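Long-range contact in endonuclease NucS (PDB 2VLD), which cleaves the 3' and 5' single-stranded extremities of branched DNA structures and binds single-stranded DNA: residues Val28-Gly41 and Tyr97-Val111. The protein carries 2 engineered substitutions. Sequence-based numbering, arbitrary orientation.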
loop_
_atom_site.group_PDB
_atom_site.type_symbol
_atom_site.label_atom_id
_atom_site.label_comp_id
_atom_site.label_asym_id
_atom_site.label_seq_id
_atom_site.Cartn_x
_atom_site.Cartn_y
_atom_site.Cartn_z
ATOM N N VAL A 28 2.460 7.328 -11.051
ATOM C CA VAL A 28 1.666 6.444 -10.196
ATOM C C VAL A 28 0.242 6.983 -10.142
ATOM O O VAL A 28 0.038 8.179 -9.877
ATOM C CB VAL A 28 2.246 6.340 -8.759
ATOM C CG1 VAL A 28 1.366 5.461 -7.865
ATOM C CG2 VAL A 28 3.660 5.804 -8.789
ATOM N N VAL A 29 -0.729 6.101 -10.413
ATOM C CA VAL A 29 -2.155 6.421 -10.262
ATOM C C VAL A 29 -2.645 5.985 -8.885
ATOM O O VAL A 29 -2.420 4.842 -8.483
ATOM C CB VAL A 29 -3.025 5.725 -11.335
ATOM C CG1 VAL A 29 -4.442 6.301 -11.351
ATOM C CG2 VAL A 29 -2.390 5.854 -12.715
ATOM N N THR A 30 -3.295 6.896 -8.164
ATOM C CA THR A 30 -3.955 6.556 -6.905
ATOM C C THR A 30 -5.410 7.007 -6.971
ATOM O O THR A 30 -5.694 8.208 -7.054
ATOM C CB THR A 30 -3.274 7.203 -5.690
ATOM O OG1 THR A 30 -1.894 6.847 -5.664
ATOM C CG2 THR A 30 -3.923 6.737 -4.386
ATOM N N ILE A 31 -6.329 6.047 -6.938
ATOM C CA ILE A 31 -7.742 6.350 -6.993
ATOM C C ILE A 31 -8.356 6.132 -5.614
ATOM O O ILE A 31 -8.103 5.120 -4.951
ATOM C CB ILE A 31 -8.446 5.470 -8.041
ATOM C CG1 ILE A 31 -7.901 5.779 -9.439
ATOM C CG2 ILE A 31 -9.941 5.697 -8.013
ATOM C CD1 ILE A 31 -7.943 4.590 -10.411
ATOM N N PHE A 32 -9.145 7.100 -5.176
ATOM C CA PHE A 32 -10.035 6.918 -4.040
ATOM C C PHE A 32 -11.433 6.747 -4.614
ATOM O O PHE A 32 -11.915 7.608 -5.356
ATOM C CB PHE A 32 -9.965 8.137 -3.134
ATOM C CG PHE A 32 -8.581 8.582 -2.857
ATOM C CD1 PHE A 32 -7.832 9.216 -3.845
ATOM C CD2 PHE A 32 -8.008 8.358 -1.613
ATOM C CE1 PHE A 32 -6.529 9.620 -3.601
ATOM C CE2 PHE A 32 -6.699 8.755 -1.349
ATOM C CZ PHE A 32 -5.956 9.391 -2.345
ATOM N N ALA A 33 -12.075 5.630 -4.287
ATOM C CA ALA A 33 -13.347 5.285 -4.919
ATOM C C ALA A 33 -14.173 4.296 -4.124
ATOM O O ALA A 33 -13.641 3.366 -3.519
ATOM C CB ALA A 33 -13.108 4.729 -6.332
ATOM N N ARG A 34 -15.488 4.512 -4.131
ATOM C CA ARG A 34 -16.433 3.466 -3.762
ATOM C C ARG A 34 -16.481 2.577 -4.985
ATOM O O ARG A 34 -16.521 3.062 -6.122
ATOM C CB ARG A 34 -17.806 4.031 -3.425
ATOM C CG ARG A 34 -18.787 2.983 -2.887
ATOM C CD ARG A 34 -20.029 3.618 -2.228
ATOM N NE ARG A 34 -19.816 3.806 -0.790
ATOM C CZ ARG A 34 -20.342 3.035 0.163
ATOM N NH1 ARG A 34 -21.143 2.019 -0.149
ATOM N NH2 ARG A 34 -20.074 3.287 1.439
ATOM N N CYS A 35 -16.432 1.275 -4.754
ATOM C CA CYS A 35 -16.207 0.328 -5.828
ATOM C C CYS A 35 -16.532 -1.031 -5.304
ATOM O O CYS A 35 -16.849 -1.186 -4.125
ATOM C CB CYS A 35 -14.722 0.342 -6.237
ATOM S SG CYS A 35 -13.549 -0.065 -4.884
ATOM N N LYS A 36 -16.448 -2.020 -6.181
ATOM C CA LYS A 36 -16.348 -3.394 -5.724
ATOM C C LYS A 36 -15.236 -4.123 -6.458
ATOM O O LYS A 36 -14.708 -3.623 -7.456
ATOM C CB LYS A 36 -17.694 -4.142 -5.733
ATOM C CG LYS A 36 -18.663 -3.776 -6.832
ATOM C CD LYS A 36 -20.118 -3.975 -6.378
ATOM C CE LYS A 36 -20.684 -5.354 -6.755
ATOM N NZ LYS A 36 -22.147 -5.440 -6.431
ATOM N N VAL A 37 -14.843 -5.269 -5.916
ATOM C CA VAL A 37 -13.657 -5.961 -6.384
ATOM C C VAL A 37 -14.047 -7.367 -6.763
ATOM O O VAL A 37 -14.795 -8.023 -6.035
ATOM C CB VAL A 37 -12.546 -6.013 -5.292
ATOM C CG1 VAL A 37 -11.289 -6.694 -5.822
ATOM C CG2 VAL A 37 -12.235 -4.619 -4.778
ATOM N N HIS A 38 -13.530 -7.804 -7.903
ATOM C CA HIS A 38 -13.728 -9.150 -8.401
ATOM C C HIS A 38 -12.361 -9.720 -8.742
ATOM O O HIS A 38 -11.577 -9.074 -9.454
ATOM C CB HIS A 38 -14.579 -9.132 -9.668
ATOM C CG HIS A 38 -15.836 -8.331 -9.545
ATOM N ND1 HIS A 38 -17.027 -8.874 -9.109
ATOM C CD2 HIS A 38 -16.093 -7.031 -9.819
ATOM C CE1 HIS A 38 -17.961 -7.941 -9.114
ATOM N NE2 HIS A 38 -17.420 -6.814 -9.542
ATOM N N TYR A 39 -12.092 -10.924 -8.242
ATOM C CA TYR A 39 -10.828 -11.589 -8.464
ATOM C C TYR A 39 -11.062 -12.961 -9.041
ATOM O O TYR A 39 -11.958 -13.684 -8.610
ATOM C CB TYR A 39 -10.058 -11.733 -7.147
ATOM C CG TYR A 39 -8.774 -12.514 -7.293
ATOM C CD1 TYR A 39 -7.637 -11.901 -7.813
ATOM C CD2 TYR A 39 -8.696 -13.861 -6.921
ATOM C CE1 TYR A 39 -6.451 -12.602 -7.983
ATOM C CE2 TYR A 39 -7.504 -14.579 -7.072
ATOM C CZ TYR A 39 -6.380 -13.936 -7.610
ATOM O OH TYR A 39 -5.180 -14.605 -7.782
ATOM N N GLU A 40 -10.242 -13.309 -10.021
ATOM C CA GLU A 40 -10.171 -14.654 -10.546
ATOM C C GLU A 40 -8.696 -15.000 -10.663
ATOM O O GLU A 40 -7.966 -14.358 -11.418
ATOM C CB GLU A 40 -10.813 -14.722 -11.921
ATOM C CG GLU A 40 -12.314 -14.549 -11.933
ATOM C CD GLU A 40 -12.861 -14.284 -13.332
ATOM O OE1 GLU A 40 -12.218 -14.683 -14.334
ATOM O OE2 GLU A 40 -13.941 -13.659 -13.426
ATOM N N GLY A 41 -8.257 -16.010 -9.920
ATOM C CA GLY A 41 -6.872 -16.463 -9.974
ATOM C C GLY A 41 -6.867 -17.957 -9.802
ATOM O O GLY A 41 -7.310 -18.683 -10.695
ATOM N N TYR A 97 -3.107 -17.568 -14.919
ATOM C CA TYR A 97 -3.987 -16.493 -15.349
ATOM C C TYR A 97 -4.580 -15.868 -14.107
ATOM O O TYR A 97 -5.037 -16.573 -13.214
ATOM C CB TYR A 97 -5.103 -17.007 -16.266
ATOM C CG TYR A 97 -6.218 -16.004 -16.491
ATOM C CD1 TYR A 97 -6.078 -14.975 -17.423
ATOM C CD2 TYR A 97 -7.414 -16.076 -15.763
ATOM C CE1 TYR A 97 -7.102 -14.039 -17.637
ATOM C CE2 TYR A 97 -8.443 -15.137 -15.956
ATOM C CZ TYR A 97 -8.281 -14.124 -16.893
ATOM O OH TYR A 97 -9.292 -13.202 -17.101
ATOM N N GLU A 98 -4.575 -14.542 -14.048
ATOM C CA GLU A 98 -5.136 -13.832 -12.914
ATOM C C GLU A 98 -5.812 -12.547 -13.336
ATOM O O GLU A 98 -5.241 -11.763 -14.093
ATOM C CB GLU A 98 -4.050 -13.508 -11.898
ATOM C CG GLU A 98 -3.509 -14.708 -11.140
ATOM C CD GLU A 98 -2.531 -14.299 -10.064
ATOM O OE1 GLU A 98 -2.975 -13.722 -9.049
ATOM O OE2 GLU A 98 -1.319 -14.549 -10.240
ATOM N N ARG A 99 -7.021 -12.325 -12.822
ATOM C CA ARG A 99 -7.778 -11.124 -13.139
ATOM C C ARG A 99 -8.237 -10.402 -11.889
ATOM O O ARG A 99 -8.997 -10.947 -11.099
ATOM C CB ARG A 99 -9.000 -11.454 -14.009
ATOM C CG ARG A 99 -9.396 -10.324 -14.952
ATOM C CD ARG A 99 -10.634 -10.664 -15.770
ATOM N NE ARG A 99 -11.817 -10.093 -15.142
ATOM C CZ ARG A 99 -12.511 -9.076 -15.636
ATOM N NH1 ARG A 99 -12.168 -8.527 -16.790
ATOM N NH2 ARG A 99 -13.560 -8.616 -14.981
ATOM N N LEU A 100 -7.784 -9.169 -11.724
ATOM C CA LEU A 100 -8.272 -8.352 -10.652
ATOM C C LEU A 100 -9.018 -7.159 -11.219
ATOM O O LEU A 100 -8.449 -6.352 -11.940
ATOM C CB LEU A 100 -7.119 -7.907 -9.741
ATOM C CG LEU A 100 -7.484 -7.176 -8.446
ATOM C CD1 LEU A 100 -8.390 -8.039 -7.623
ATOM C CD2 LEU A 100 -6.238 -6.834 -7.668
ATOM N N GLU A 101 -10.294 -7.048 -10.872
ATOM C CA GLU A 101 -11.139 -5.967 -11.366
ATOM C C GLU A 101 -11.666 -5.061 -10.257
ATOM O O GLU A 101 -12.143 -5.517 -9.222
ATOM C CB GLU A 101 -12.306 -6.526 -12.186
ATOM C CG GLU A 101 -13.486 -5.585 -12.313
ATOM C CD GLU A 101 -14.630 -6.162 -13.126
ATOM O OE1 GLU A 101 -14.707 -7.397 -13.265
ATOM O OE2 GLU A 101 -15.457 -5.377 -13.627
ATOM N N VAL A 102 -11.569 -3.766 -10.496
ATOM C CA VAL A 102 -12.184 -2.783 -9.638
ATOM C C VAL A 102 -13.338 -2.223 -10.442
ATOM O O VAL A 102 -13.123 -1.437 -11.362
ATOM C CB VAL A 102 -11.189 -1.647 -9.275
ATOM C CG1 VAL A 102 -11.890 -0.528 -8.533
ATOM C CG2 VAL A 102 -10.052 -2.193 -8.434
ATOM N N GLU A 103 -14.561 -2.640 -10.136
ATOM C CA GLU A 103 -15.696 -2.006 -10.794
ATOM C C GLU A 103 -16.032 -0.743 -10.030
ATOM O O GLU A 103 -16.490 -0.792 -8.896
ATOM C CB GLU A 103 -16.897 -2.952 -10.991
ATOM C CG GLU A 103 -18.008 -2.880 -9.963
ATOM C CD GLU A 103 -19.214 -3.714 -10.359
ATOM O OE1 GLU A 103 -19.347 -4.855 -9.857
ATOM O OE2 GLU A 103 -20.027 -3.238 -11.182
ATOM N N ILE A 104 -15.746 0.387 -10.652
ATOM C CA ILE A 104 -15.921 1.679 -10.013
ATOM C C ILE A 104 -17.395 2.020 -9.930
ATOM O O ILE A 104 -18.098 2.023 -10.934
ATOM C CB ILE A 104 -15.174 2.786 -10.776
ATOM C CG1 ILE A 104 -13.699 2.395 -10.942
ATOM C CG2 ILE A 104 -15.372 4.133 -10.078
ATOM C CD1 ILE A 104 -12.807 3.514 -11.395
ATOM N N ILE A 105 -17.854 2.287 -8.718
ATOM C CA ILE A 105 -19.224 2.694 -8.483
ATOM C C ILE A 105 -19.304 4.217 -8.469
ATOM O O ILE A 105 -20.209 4.820 -9.050
ATOM C CB ILE A 105 -19.720 2.118 -7.148
ATOM C CG1 ILE A 105 -20.074 0.646 -7.347
ATOM C CG2 ILE A 105 -20.908 2.927 -6.590
ATOM C CD1 ILE A 105 -20.420 -0.082 -6.087
ATOM N N GLU A 106 -18.319 4.820 -7.821
ATOM C CA GLU A 106 -18.346 6.220 -7.482
ATOM C C GLU A 106 -16.889 6.637 -7.273
ATOM O O GLU A 106 -16.299 6.332 -6.234
ATOM C CB GLU A 106 -19.185 6.394 -6.211
ATOM C CG GLU A 106 -19.012 7.705 -5.462
ATOM C CD GLU A 106 -19.845 8.843 -6.018
ATOM O OE1 GLU A 106 -20.703 8.598 -6.894
ATOM O OE2 GLU A 106 -19.640 9.992 -5.567
ATOM N N PRO A 107 -16.288 7.293 -8.284
ATOM C CA PRO A 107 -14.894 7.704 -8.140
ATOM C C PRO A 107 -14.781 9.054 -7.436
ATOM O O PRO A 107 -15.070 10.088 -8.039
ATOM C CB PRO A 107 -14.399 7.788 -9.590
ATOM C CG PRO A 107 -15.641 7.991 -10.429
ATOM C CD PRO A 107 -16.852 7.679 -9.593
ATOM N N TYR A 108 -14.375 9.040 -6.168
ATOM C CA TYR A 108 -14.280 10.275 -5.395
ATOM C C TYR A 108 -13.150 11.164 -5.882
ATOM O O TYR A 108 -13.246 12.383 -5.826
ATOM C CB TYR A 108 -14.083 9.989 -3.915
ATOM C CG TYR A 108 -15.169 9.152 -3.282
ATOM C CD1 TYR A 108 -14.877 7.890 -2.765
ATOM C CD2 TYR A 108 -16.481 9.622 -3.180
ATOM C CE1 TYR A 108 -15.857 7.120 -2.161
ATOM C CE2 TYR A 108 -17.470 8.853 -2.579
ATOM C CZ TYR A 108 -17.148 7.601 -2.078
ATOM O OH TYR A 108 -18.103 6.820 -1.481
ATOM N N SER A 109 -12.076 10.549 -6.354
ATOM C CA SER A 109 -10.923 11.294 -6.844
ATOM C C SER A 109 -9.874 10.376 -7.423
ATOM O O SER A 109 -9.743 9.226 -7.016
ATOM C CB SER A 109 -10.279 12.129 -5.732
ATOM O OG SER A 109 -9.009 12.606 -6.146
ATOM N N LEU A 110 -9.119 10.918 -8.363
ATOM C CA LEU A 110 -7.991 10.241 -8.948
ATOM C C LEU A 110 -6.805 11.191 -8.862
ATOM O O LEU A 110 -6.942 12.386 -9.097
ATOM C CB LEU A 110 -8.305 9.869 -10.400
ATOM C CG LEU A 110 -7.311 9.040 -11.217
ATOM C CD1 LEU A 110 -7.993 8.430 -12.434
ATOM C CD2 LEU A 110 -6.107 9.879 -11.640
ATOM N N VAL A 111 -5.644 10.652 -8.515
ATOM C CA VAL A 111 -4.415 11.432 -8.418
ATOM C C VAL A 111 -3.290 10.764 -9.218
ATOM O O VAL A 111 -2.976 9.578 -9.007
ATOM C CB VAL A 111 -3.963 11.572 -6.951
ATOM C CG1 VAL A 111 -2.617 12.271 -6.872
ATOM C CG2 VAL A 111 -5.009 12.307 -6.120
#
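R34 O accepts I105 N and E106 N, each at 3.0 Å and from the same face of its carbonyl plane. Two successive residues thus oppose R34, a classic beta bulge, and Y108 and S109 repeat the pattern at F32, though the Y108 N bond is weak. Across the first bulge the register shifts by one as the chain turns at I105; strand 28-40 runs on, antiparallel to 98-104 and 106-111 (N-to-C directions 167° apart for the latter). H38 NE2 donates to E103 OE1 (2.8 Å), which lies near the imidazole plane and is approached on its anti side, the donor well out of the carboxylate plane. K36 lies alongside E103, K36 NZ 4.5 Å from E103 OE1, beyond a salt bridge. H38 also stacks on H183 of the second subunit. Y39, its CG anti to the backbone N (chi1 176°), donates OH to E98 OE1 (2.7 Å) from above the carboxylate plane. On the Y39 face L100 CD1 meets V37 CG1 at 3.7 Å. R34 guanidinium and Y108 ring planes stand 83° apart; Y108 OH hydrogen-bonds D51, and R34 NH2 salt-bridges E116 of the second subunit. This twice-bulged antiparallel pairing belongs to the PH-like N-terminal domain, whose region contains the ssDNA-binding site.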